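Local coordinates for protein KLLA0E08119p (Kluyveromyces lactis, PDB 3VA7) that probably catalyses the ATP- and biotin-dependent carboxylation of urea to urea-1-carboxylate, as the urea carboxylase part of a longer enzyme thought also to hydrolyse this product, at residues Val324-Ile328 against Ala414-Val418; Ala43-Met47 against Leu335-Glu339; Thr1175-Trp1179 against His1220-Val1226; Gly1192-Ile1196 against Val1206-Thr1210. All blocks are in the same frame, centred on the assembly; numbering follows the deposited sequence.

Contact 1: residues Val324-Ile328 against Ala414-Val418; sequences VEHPI and AKIIV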
loop_
_atom_site.group_PDB
_atom_site.type_symbol
_atom_site.label_atom_id
_atom_site.label_comp_id
_atom_site.label_asym_id
_atom_site.label_seq_id
_atom_site.Cartn_x
_atom_site.Cartn_y
_atom_site.Cartn_z
ATOM N N VAL A 324 30.925 9.336 9.341
ATOM C CA VAL A 324 29.773 8.450 9.458
ATOM C C VAL A 324 29.964 7.347 10.536
ATOM O O VAL A 324 29.138 7.218 11.425
ATOM C CB VAL A 324 29.309 7.841 8.093
ATOM C CG1 VAL A 324 28.042 6.930 8.301
ATOM C CG2 VAL A 324 29.030 8.948 6.983
ATOM N N GLU A 325 31.095 6.645 10.530
ATOM C CA GLU A 325 31.347 5.552 11.498
ATOM C C GLU A 325 31.656 5.933 12.927
ATOM O O GLU A 325 31.983 5.028 13.728
ATOM C CB GLU A 325 32.457 4.581 11.026
ATOM C CG GLU A 325 33.766 5.234 10.701
ATOM C CD GLU A 325 33.881 5.715 9.243
ATOM O OE1 GLU A 325 32.867 6.124 8.641
ATOM O OE2 GLU A 325 35.005 5.664 8.683
ATOM N N HIS A 326 31.604 7.224 13.253
ATOM C CA HIS A 326 32.006 7.698 14.593
ATOM C C HIS A 326 31.290 6.993 15.754
ATOM O O HIS A 326 31.843 6.923 16.867
ATOM C CB HIS A 326 31.832 9.235 14.745
ATOM C CG HIS A 326 30.411 9.657 14.995
ATOM N ND1 HIS A 326 29.481 9.770 13.981
ATOM C CD2 HIS A 326 29.757 9.966 16.142
ATOM C CE1 HIS A 326 28.311 10.124 14.495
ATOM N NE2 HIS A 326 28.449 10.248 15.803
ATOM N N PRO A 327 30.063 6.500 15.541
ATOM C CA PRO A 327 29.425 5.860 16.718
ATOM C C PRO A 327 30.106 4.633 17.290
ATOM O O PRO A 327 29.952 4.385 18.474
ATOM C CB PRO A 327 28.039 5.473 16.216
ATOM C CG PRO A 327 27.743 6.430 15.015
ATOM C CD PRO A 327 29.128 6.633 14.401
ATOM N N ILE A 328 30.902 3.888 16.535
ATOM C CA ILE A 328 31.514 2.712 17.188
ATOM C C ILE A 328 32.525 3.121 18.268
ATOM O O ILE A 328 32.585 2.528 19.385
ATOM C CB ILE A 328 32.085 1.678 16.207
ATOM C CG1 ILE A 328 33.175 2.269 15.327
ATOM C CG2 ILE A 328 30.971 1.104 15.348
ATOM C CD1 ILE A 328 33.876 1.245 14.521
ATOM N N ALA A 414 19.797 3.895 7.930
ATOM C CA ALA A 414 20.008 3.600 9.312
ATOM C C ALA A 414 21.409 3.085 9.491
ATOM O O ALA A 414 22.010 2.598 8.582
ATOM C CB ALA A 414 18.960 2.579 9.813
ATOM N N LYS A 415 21.960 3.289 10.670
ATOM C CA LYS A 415 23.239 2.725 10.992
ATOM C C LYS A 415 22.947 1.925 12.239
ATOM O O LYS A 415 22.368 2.447 13.219
ATOM C CB LYS A 415 24.266 3.799 11.251
ATOM C CG LYS A 415 24.630 4.537 10.021
ATOM C CD LYS A 415 25.792 5.484 10.284
ATOM C CE LYS A 415 25.371 6.662 11.141
ATOM N NZ LYS A 415 26.500 7.399 11.708
ATOM N N ILE A 416 23.293 0.645 12.161
ATOM C CA ILE A 416 22.982 -0.319 13.183
ATOM C C ILE A 416 24.261 -0.629 13.936
ATOM O O ILE A 416 25.194 -1.184 13.365
ATOM C CB ILE A 416 22.351 -1.567 12.543
ATOM C CG1 ILE A 416 21.004 -1.160 11.950
ATOM C CG2 ILE A 416 22.111 -2.662 13.575
ATOM C CD1 ILE A 416 20.713 -1.782 10.638
ATOM N N ILE A 417 24.286 -0.224 15.195
ATOM C CA ILE A 417 25.477 -0.283 16.038
ATOM C C ILE A 417 25.342 -1.140 17.345
ATOM O O ILE A 417 24.485 -0.907 18.236
ATOM C CB ILE A 417 25.926 1.130 16.386
ATOM C CG1 ILE A 417 25.982 1.945 15.089
ATOM C CG2 ILE A 417 27.254 1.153 17.147
ATOM C CD1 ILE A 417 25.350 3.328 15.264
ATOM N N VAL A 418 26.281 -2.063 17.460
ATOM C CA VAL A 418 26.271 -3.093 18.468
ATOM C C VAL A 418 27.571 -3.020 19.339
ATOM O O VAL A 418 28.636 -2.643 18.833
ATOM C CB VAL A 418 26.115 -4.396 17.677
ATOM C CG1 VAL A 418 27.236 -5.356 17.888
ATOM C CG2 VAL A 418 24.748 -4.954 17.881
#
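Ile328 and Ile417 bring the two backbones nearest, CA to CA 6.8 Å, where the start of helix 326-333 lies against strand 412-420 without a backbone hydrogen bond between the segments. Lys415 carries the polar contact. Its chain leaves beside the backbone N (chi1 -69°) and kinks at chi3 (-71°), which brings NZ up to the carbonyl of Val324; NZ donates to Val324 O at 2.7 Å, meeting the oxygen at a C=O...N angle of 138° and tilted from the carbonyl plane. The methylenes of Lys415 run past Val324 CG1, while the Pro327 ring lies across the ammonium end, with CG 3.7 Å from Lys415 NZ. Two residues along the strand, Ile417 CD1 rests on Pro327 CB at 3.6 Å, and the CG2 methyls of Ile328 and Ile417 meet at 4.1 Å. Residues 324-327 belong to the Gln-Val-Glu-His-Pro sequence of biotin carboxylases. The buried ammonium group has weak further partners in Glu41, Glu365 and Tyr111. Strand 412-420 is flanked in its sheet by strands 362-372 and 394-397, both of which also touch the 324-328 segment, and helix 423-435 packs on the side chains of Ile416 and Val418.

Contact 2: residues Ala43-Met47 against Leu335-Glu339; sequences AVRIM and LDLVE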
loop_
_atom_site.group_PDB
_atom_site.type_symbol
_atom_site.label_atom_id
_atom_site.label_comp_id
_atom_site.label_asym_id
_atom_site.label_seq_id
_atom_site.Cartn_x
_atom_site.Cartn_y
_atom_site.Cartn_z
ATOM N N ALA A 43 21.789 14.633 11.117
ATOM C CA ALA A 43 21.077 15.748 11.700
ATOM C C ALA A 43 20.333 15.255 12.970
ATOM O O ALA A 43 20.435 15.888 14.060
ATOM C CB ALA A 43 20.146 16.374 10.713
ATOM N N VAL A 44 19.631 14.119 12.830
ATOM C CA VAL A 44 18.900 13.570 13.923
ATOM C C VAL A 44 19.850 13.256 15.091
ATOM O O VAL A 44 19.505 13.507 16.267
ATOM C CB VAL A 44 18.103 12.304 13.513
ATOM C CG1 VAL A 44 17.513 11.627 14.743
ATOM C CG2 VAL A 44 16.985 12.645 12.505
ATOM N N ARG A 45 21.033 12.722 14.800
ATOM C CA ARG A 45 21.916 12.360 15.890
ATOM C C ARG A 45 22.512 13.603 16.596
ATOM O O ARG A 45 22.660 13.581 17.826
ATOM C CB ARG A 45 22.997 11.360 15.436
ATOM C CG ARG A 45 24.045 11.016 16.541
ATOM C CD ARG A 45 25.366 11.622 16.216
ATOM N NE ARG A 45 26.378 11.574 17.262
ATOM C CZ ARG A 45 26.300 12.210 18.432
ATOM N NH1 ARG A 45 25.240 12.939 18.749
ATOM N NH2 ARG A 45 27.316 12.143 19.287
ATOM N N ILE A 46 22.810 14.674 15.851
ATOM C CA ILE A 46 23.405 15.861 16.434
ATOM C C ILE A 46 22.343 16.443 17.317
ATOM O O ILE A 46 22.612 16.847 18.461
ATOM C CB ILE A 46 23.877 16.876 15.346
ATOM C CG1 ILE A 46 25.224 16.459 14.772
ATOM C CG2 ILE A 46 23.952 18.307 15.841
ATOM C CD1 ILE A 46 25.505 17.017 13.326
ATOM N N MET A 47 21.115 16.447 16.836
ATOM C CA MET A 47 20.004 16.971 17.674
ATOM C C MET A 47 19.745 16.256 19.002
ATOM O O MET A 47 19.293 16.902 19.945
ATOM C CB MET A 47 18.703 17.068 16.880
ATOM C CG MET A 47 18.827 18.071 15.723
ATOM S SD MET A 47 17.407 18.047 14.622
ATOM C CE MET A 47 18.045 19.128 13.320
ATOM N N LEU A 335 32.107 8.250 25.112
ATOM C CA LEU A 335 32.177 9.678 24.823
ATOM C C LEU A 335 31.113 10.074 23.842
ATOM O O LEU A 335 30.787 9.330 22.943
ATOM C CB LEU A 335 33.534 10.062 24.228
ATOM C CG LEU A 335 34.742 9.856 25.157
ATOM C CD1 LEU A 335 35.987 10.374 24.458
ATOM C CD2 LEU A 335 34.554 10.481 26.523
ATOM N N ASP A 336 30.556 11.252 24.015
ATOM C CA ASP A 336 29.707 11.778 23.003
ATOM C C ASP A 336 30.601 12.779 22.225
ATOM O O ASP A 336 30.858 13.905 22.691
ATOM C CB ASP A 336 28.483 12.419 23.652
ATOM C CG ASP A 336 27.568 13.127 22.653
ATOM O OD1 ASP A 336 26.412 13.418 23.060
ATOM O OD2 ASP A 336 27.986 13.427 21.485
ATOM N N LEU A 337 31.047 12.352 21.038
ATOM C CA LEU A 337 31.925 13.157 20.174
ATOM C C LEU A 337 31.338 14.509 19.708
ATOM O O LEU A 337 32.018 15.519 19.768
ATOM C CB LEU A 337 32.373 12.319 18.986
ATOM C CG LEU A 337 33.244 11.118 19.377
ATOM C CD1 LEU A 337 33.648 10.481 18.060
ATOM C CD2 LEU A 337 34.533 11.488 20.284
ATOM N N VAL A 338 30.084 14.543 19.275
ATOM C CA VAL A 338 29.374 15.821 19.044
ATOM C C VAL A 338 29.445 16.737 20.260
ATOM O O VAL A 338 29.635 17.924 20.111
ATOM C CB VAL A 338 27.905 15.624 18.528
ATOM C CG1 VAL A 338 27.047 16.933 18.592
ATOM C CG2 VAL A 338 27.900 15.032 17.117
ATOM N N GLU A 339 29.287 16.208 21.466
ATOM C CA GLU A 339 29.311 17.076 22.668
ATOM C C GLU A 339 30.690 17.749 22.748
ATOM O O GLU A 339 30.781 18.974 22.859
ATOM C CB GLU A 339 29.081 16.280 23.955
ATOM C CG GLU A 339 29.168 17.165 25.221
ATOM C CD GLU A 339 28.963 16.412 26.532
ATOM O OE1 GLU A 339 29.175 17.021 27.609
ATOM O OE2 GLU A 339 28.624 15.219 26.490
#
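Ile46 and Val338 mark the nearest approach of the backbones, 6.5 Å between their CA atoms, where a middle turn of helix 40-53 meets the first turn of helix 337-345. Arg45 makes the polar link. With CG anti to the backbone N (chi1 176°) and the chain bent at chi2, its guanidinium reaches across to Asp336, and NH2 gives a salt-bridging hydrogen bond to Asp336 OD2 at 2.6 Å. The carboxylate oxygen lies close to the guanidinium plane, yet the bond arrives from above the carboxylate, the two planes being 45° apart. Asp336 is also the N-cap of helix 337-345: OD2 accepts from Glu339 N at 3.1 Å, on the face opposite to the arginine. The contact thus ties the Rossmann-like parallel sheet of the biotin carboxylase region, whose strand 33-36 leads into helix 40-53, to a helix almost 300 residues later. Glu330 forms a second salt bridge with Arg45 NH2, Thr49 takes a bond from NH1, and Asp336 OD1 pairs with Arg52 and Thr49. A leucine in place of Arg45 would probably leave Asp336 OD2 and Glu330 without their shared positive partner. Val338 CG2 sits over the centre of one guanidinium face, 3.5 Å from Arg45 CZ, and the same methyl meets Ile46 CG1 at 3.8 Å.

Contact 3: residues Thr1175-Trp1179 against His1220-Val1226; sequences TGRFW and HKNGDMV
The ring of Phe1178 turns one face to the backbone of His1220, whose carbonyl O stands over it toward the rim, 3.4 Å from CZ. This is the edge of the biotinyl domain, a flattened sandwich of two four-stranded antiparallel sheets, where strand 1176-1181 pairs with the short strand 1225-1226. CG of Phe1178 is anti to the backbone N (chi1 -177°), which swings the ring off the strand and over the loop 1220-1222; CD1 touches His1220 CB, and Ile1198 of the next strand also touches the Phe1178 side chain. An alanine at Phe1178 is likely to open a gap between that loop and strand 1194-1200, leaving His1220 CB without its aromatic neighbour. Arg1177 goes to the other side of the sheet. Its extended chain crosses Met1225 at about a right angle, CG lying 3.9 Å from Met1225 CE, and the guanidinium lies flat over Gly1223, with CZ 3.6 Å from Gly1223 CA; NH1 bonds to Glu948 O, linking this domain to helix 937-949. Gly1176 and Val1226 form the hydrogen-bonded pair, Gly1176 N to Val1226 O at 2.9 Å and Val1226 N to Gly1176 O at 2.8 Å. Past the paired strands, Phe1178 N donates to Asp1224 O and Gly1223 N donates to Phe1178 O, tying the turn to the strand. Gly1223, at positive phi (96°), occupies the third position of a type II turn from Lys1221 to Asp1224, and across that turn Lys1221 N donates to Asp1224 OD2 at 2.9 Å.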
loop_
_atom_site.group_PDB
_atom_site.type_symbol
_atom_site.label_atom_id
_atom_site.label_comp_id
_atom_site.label_asym_id
_atom_site.label_seq_id
_atom_site.Cartn_x
_atom_site.Cartn_y
_atom_site.Cartn_z
ATOM N N THR A 1175 -8.898 -6.928 -25.190
ATOM C CA THR A 1175 -10.184 -6.463 -25.663
ATOM C C THR A 1175 -10.637 -5.274 -24.793
ATOM O O THR A 1175 -10.570 -5.348 -23.559
ATOM C CB THR A 1175 -11.252 -7.607 -25.653
ATOM O OG1 THR A 1175 -10.803 -8.670 -26.502
ATOM C CG2 THR A 1175 -12.617 -7.103 -26.123
ATOM N N GLY A 1176 -11.108 -4.206 -25.438
ATOM C CA GLY A 1176 -11.512 -3.007 -24.757
ATOM C C GLY A 1176 -12.223 -2.110 -25.727
ATOM O O GLY A 1176 -12.335 -2.458 -26.903
ATOM N N ARG A 1177 -12.751 -0.997 -25.215
ATOM C CA ARG A 1177 -13.454 0.001 -25.998
ATOM C C ARG A 1177 -12.543 1.191 -26.178
ATOM O O ARG A 1177 -11.944 1.662 -25.188
ATOM C CB ARG A 1177 -14.695 0.478 -25.258
ATOM C CG ARG A 1177 -15.650 1.454 -26.030
ATOM C CD ARG A 1177 -16.889 1.698 -25.172
ATOM N NE ARG A 1177 -17.598 2.970 -25.388
ATOM C CZ ARG A 1177 -17.049 4.192 -25.356
ATOM N NH1 ARG A 1177 -15.709 4.395 -25.165
ATOM N NH2 ARG A 1177 -17.866 5.240 -25.548
ATOM N N PHE A 1178 -12.466 1.706 -27.420
ATOM C CA PHE A 1178 -11.507 2.765 -27.771
ATOM C C PHE A 1178 -11.876 4.040 -27.093
ATOM O O PHE A 1178 -12.988 4.550 -27.231
ATOM C CB PHE A 1178 -11.453 2.942 -29.289
ATOM C CG PHE A 1178 -10.434 3.957 -29.773
ATOM C CD1 PHE A 1178 -9.237 3.535 -30.347
ATOM C CD2 PHE A 1178 -10.696 5.345 -29.686
ATOM C CE1 PHE A 1178 -8.306 4.468 -30.835
ATOM C CE2 PHE A 1178 -9.775 6.269 -30.147
ATOM C CZ PHE A 1178 -8.583 5.821 -30.747
ATOM N N TRP A 1179 -10.915 4.565 -26.364
ATOM C CA TRP A 1179 -11.131 5.738 -25.542
ATOM C C TRP A 1179 -10.832 7.003 -26.333
ATOM O O TRP A 1179 -11.750 7.797 -26.608
ATOM C CB TRP A 1179 -10.237 5.644 -24.318
ATOM C CG TRP A 1179 -10.436 6.728 -23.267
ATOM C CD1 TRP A 1179 -11.000 7.962 -23.440
ATOM C CD2 TRP A 1179 -10.017 6.664 -21.892
ATOM N NE1 TRP A 1179 -10.993 8.649 -22.246
ATOM C CE2 TRP A 1179 -10.379 7.888 -21.287
ATOM C CE3 TRP A 1179 -9.383 5.684 -21.114
ATOM C CZ2 TRP A 1179 -10.126 8.173 -19.940
ATOM C CZ3 TRP A 1179 -9.148 5.965 -19.750
ATOM C CH2 TRP A 1179 -9.515 7.216 -19.188
ATOM N N HIS A 1220 -9.121 3.435 -35.002
ATOM C CA HIS A 1220 -10.462 3.609 -34.391
ATOM C C HIS A 1220 -10.841 5.023 -33.939
ATOM O O HIS A 1220 -9.995 5.903 -33.784
ATOM C CB HIS A 1220 -10.699 2.597 -33.264
ATOM C CG HIS A 1220 -10.353 1.188 -33.641
ATOM N ND1 HIS A 1220 -9.055 0.724 -33.649
ATOM C CD2 HIS A 1220 -11.129 0.149 -34.038
ATOM C CE1 HIS A 1220 -9.046 -0.539 -34.037
ATOM N NE2 HIS A 1220 -10.292 -0.916 -34.258
ATOM N N LYS A 1221 -12.134 5.235 -33.771
ATOM C CA LYS A 1221 -12.611 6.416 -33.102
ATOM C C LYS A 1221 -13.222 6.090 -31.712
ATOM O O LYS A 1221 -13.444 4.947 -31.370
ATOM C CB LYS A 1221 -13.513 7.197 -34.052
ATOM C CG LYS A 1221 -12.665 7.705 -35.301
ATOM C CD LYS A 1221 -13.148 9.068 -35.977
ATOM C CE LYS A 1221 -14.144 8.862 -37.172
ATOM N NZ LYS A 1221 -13.464 8.795 -38.515
ATOM N N ASN A 1222 -13.401 7.099 -30.878
ATOM C CA ASN A 1222 -13.978 6.920 -29.560
ATOM C C ASN A 1222 -15.243 6.108 -29.714
ATOM O O ASN A 1222 -16.055 6.381 -30.620
ATOM C CB ASN A 1222 -14.332 8.267 -28.962
ATOM C CG ASN A 1222 -15.177 8.147 -27.716
ATOM O OD1 ASN A 1222 -14.656 7.866 -26.638
ATOM N ND2 ASN A 1222 -16.472 8.379 -27.846
ATOM N N GLY A 1223 -15.390 5.099 -28.849
ATOM C CA GLY A 1223 -16.536 4.217 -28.874
ATOM C C GLY A 1223 -16.406 2.898 -29.628
ATOM O O GLY A 1223 -17.283 2.059 -29.509
ATOM N N ASP A 1224 -15.345 2.703 -30.401
ATOM C CA ASP A 1224 -15.172 1.456 -31.131
ATOM C C ASP A 1224 -14.749 0.324 -30.223
ATOM O O ASP A 1224 -13.883 0.484 -29.354
ATOM C CB ASP A 1224 -14.122 1.596 -32.255
ATOM C CG ASP A 1224 -14.591 2.487 -33.408
ATOM O OD1 ASP A 1224 -15.804 2.808 -33.545
ATOM O OD2 ASP A 1224 -13.712 2.890 -34.195
ATOM N N MET A 1225 -15.300 -0.848 -30.469
ATOM C CA MET A 1225 -14.768 -2.019 -29.820
ATOM C C MET A 1225 -13.524 -2.516 -30.488
ATOM O O MET A 1225 -13.432 -2.588 -31.690
ATOM C CB MET A 1225 -15.802 -3.145 -29.706
ATOM C CG MET A 1225 -15.663 -3.945 -28.394
ATOM S SD MET A 1225 -15.825 -2.895 -26.888
ATOM C CE MET A 1225 -17.178 -1.814 -27.437
ATOM N N VAL A 1226 -12.563 -2.890 -29.666
ATOM C CA VAL A 1226 -11.310 -3.438 -30.123
ATOM C C VAL A 1226 -11.083 -4.827 -29.494
ATOM O O VAL A 1226 -10.886 -4.915 -28.278
ATOM C CB VAL A 1226 -10.156 -2.470 -29.764
ATOM C CG1 VAL A 1226 -8.842 -3.026 -30.189
ATOM C CG2 VAL A 1226 -10.412 -1.094 -30.400
#

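Contact 4: residues Gly1192-Ile1196 against Val1206-Thr1210; sequences GDGVI and VVGAT
Val1195 and Ile1196 both direct their backbone N-H groups at one acceptor, Val1207 O, and so form a classic beta bulge. The bond from Val1195 N to Val1207 O is 3.1 Å long, while the one from Ile1196 N, at 3.3 Å, is weak. The helix-like psi of Val1195 (-53°) is what turns successive N-H groups the same way, and the register slips by one residue: Gly1194 faces Gly1208 as a non-hydrogen-bonded pair, whereas Ile1196 faces Val1207 as a hydrogen-bonded one, closed by Val1207 N to Ile1196 O at 2.8 Å. The two strands form the hairpin of the biotinyl domain that carries Lys1202, the biotin-bearing lysine, at its turn, and the bulge lies at the end of the hairpin away from that turn. Here the N-to-C directions of segments 1194-1196 and 1206-1208 are 116° apart, well short of antiparallel. Beyond the bulge the pairing runs on into loop: Ala1209 N donates to Asp1193 O at 3.0 Å, and Gly1192 N to Ala1209 O at 2.7 Å. Few side chains meet in this region. Val1195 has CG1 anti to the backbone N (chi1 -174°), which places CG2 beside Ala1209, 4.1 Å from its CB, while Ala1233 and Leu1170 of the other sheet border the same valine. Val1206 CG1 reaches over the bare CA of Gly1194 at 3.8 Å. The side chains of Ile1196 and Val1207 are on the same face of the sheet, and both touch Val1232 in strand 1231-1235.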
loop_
_atom_site.group_PDB
_atom_site.type_symbol
_atom_site.label_atom_id
_atom_site.label_comp_id
_atom_site.label_asym_id
_atom_site.label_seq_id
_atom_site.Cartn_x
_atom_site.Cartn_y
_atom_site.Cartn_z
ATOM N N GLY A 1192 8.334 3.316 -27.496
ATOM C CA GLY A 1192 7.765 3.423 -26.155
ATOM C C GLY A 1192 6.610 4.388 -26.120
ATOM O O GLY A 1192 5.564 4.078 -25.551
ATOM N N ASP A 1193 6.793 5.543 -26.753
ATOM C CA ASP A 1193 5.756 6.558 -26.894
ATOM C C ASP A 1193 4.355 6.024 -27.209
ATOM O O ASP A 1193 4.168 5.122 -28.057
ATOM C CB ASP A 1193 6.168 7.546 -27.983
ATOM C CG ASP A 1193 7.201 8.577 -27.505
ATOM O OD1 ASP A 1193 7.819 8.457 -26.406
ATOM O OD2 ASP A 1193 7.390 9.541 -28.272
ATOM N N GLY A 1194 3.365 6.609 -26.537
ATOM C CA GLY A 1194 2.005 6.126 -26.665
ATOM C C GLY A 1194 1.393 6.524 -27.979
ATOM O O GLY A 1194 1.728 7.566 -28.481
ATOM N N VAL A 1195 0.482 5.713 -28.526
ATOM C CA VAL A 1195 -0.197 6.050 -29.793
ATOM C C VAL A 1195 -1.684 6.168 -29.633
ATOM O O VAL A 1195 -2.261 7.174 -30.051
ATOM C CB VAL A 1195 0.014 5.010 -30.895
ATOM C CG1 VAL A 1195 -0.617 5.516 -32.234
ATOM C CG2 VAL A 1195 1.508 4.644 -31.038
ATOM N N ILE A 1196 -2.302 5.116 -29.071
ATOM C CA ILE A 1196 -3.715 5.158 -28.693
ATOM C C ILE A 1196 -4.050 4.609 -27.285
ATOM O O ILE A 1196 -3.267 3.881 -26.676
ATOM C CB ILE A 1196 -4.623 4.498 -29.744
ATOM C CG1 ILE A 1196 -4.598 2.975 -29.584
ATOM C CG2 ILE A 1196 -4.256 4.938 -31.141
ATOM C CD1 ILE A 1196 -5.963 2.363 -29.587
ATOM N N VAL A 1206 -2.683 2.083 -22.662
ATOM C CA VAL A 1206 -1.942 2.717 -23.707
ATOM C C VAL A 1206 -1.383 1.612 -24.607
ATOM O O VAL A 1206 -0.632 0.745 -24.143
ATOM C CB VAL A 1206 -0.789 3.572 -23.115
ATOM C CG1 VAL A 1206 0.228 3.905 -24.173
ATOM C CG2 VAL A 1206 -1.341 4.836 -22.496
ATOM N N VAL A 1207 -1.748 1.624 -25.885
ATOM C CA VAL A 1207 -0.997 0.813 -26.854
ATOM C C VAL A 1207 0.070 1.717 -27.475
ATOM O O VAL A 1207 -0.238 2.774 -27.974
ATOM C CB VAL A 1207 -1.918 0.054 -27.896
ATOM C CG1 VAL A 1207 -2.943 0.970 -28.486
ATOM C CG2 VAL A 1207 -1.095 -0.631 -28.993
ATOM N N GLY A 1208 1.324 1.312 -27.401
ATOM C CA GLY A 1208 2.411 2.164 -27.838
ATOM C C GLY A 1208 3.317 1.647 -28.950
ATOM O O GLY A 1208 3.409 0.457 -29.209
ATOM N N ALA A 1209 4.003 2.592 -29.582
ATOM C CA ALA A 1209 4.988 2.338 -30.607
ATOM C C ALA A 1209 6.149 1.437 -30.155
ATOM O O ALA A 1209 6.835 1.723 -29.128
ATOM C CB ALA A 1209 5.524 3.665 -31.116
ATOM N N THR A 1210 6.364 0.380 -30.966
ATOM C CA THR A 1210 7.478 -0.596 -30.822
ATOM C C THR A 1210 8.816 0.053 -31.085
ATOM O O THR A 1210 9.664 0.111 -30.177
ATOM C CB THR A 1210 7.340 -1.758 -31.803
ATOM O OG1 THR A 1210 6.114 -2.457 -31.544
ATOM C CG2 THR A 1210 8.572 -2.732 -31.715
#

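The four contacts form two pairs in distant domains. Contacts 1 and 2, both in the biotin carboxylase region, have centres 12 Å apart and meet where His326 NE2 probably hydrogen-bonds Arg45 NE, 2.9 Å away; their segments interleave along the chain. Contacts 3 and 4 belong to the biotinyl domain, their centres 15 Å apart, with contact 4 nested inside the loop that contact 3 closes; Phe1178 CE1 packs on Ile1196 CD1 at 3.4 Å, joining neighbouring strands of one sheet. The biotin group, seen in a pocket of the carboxyltransferase region, lies about 13 Å from the Arg1177 side chain. Contacts 1 and 3 have centres 58 Å apart, on opposite sides of the chain's centre.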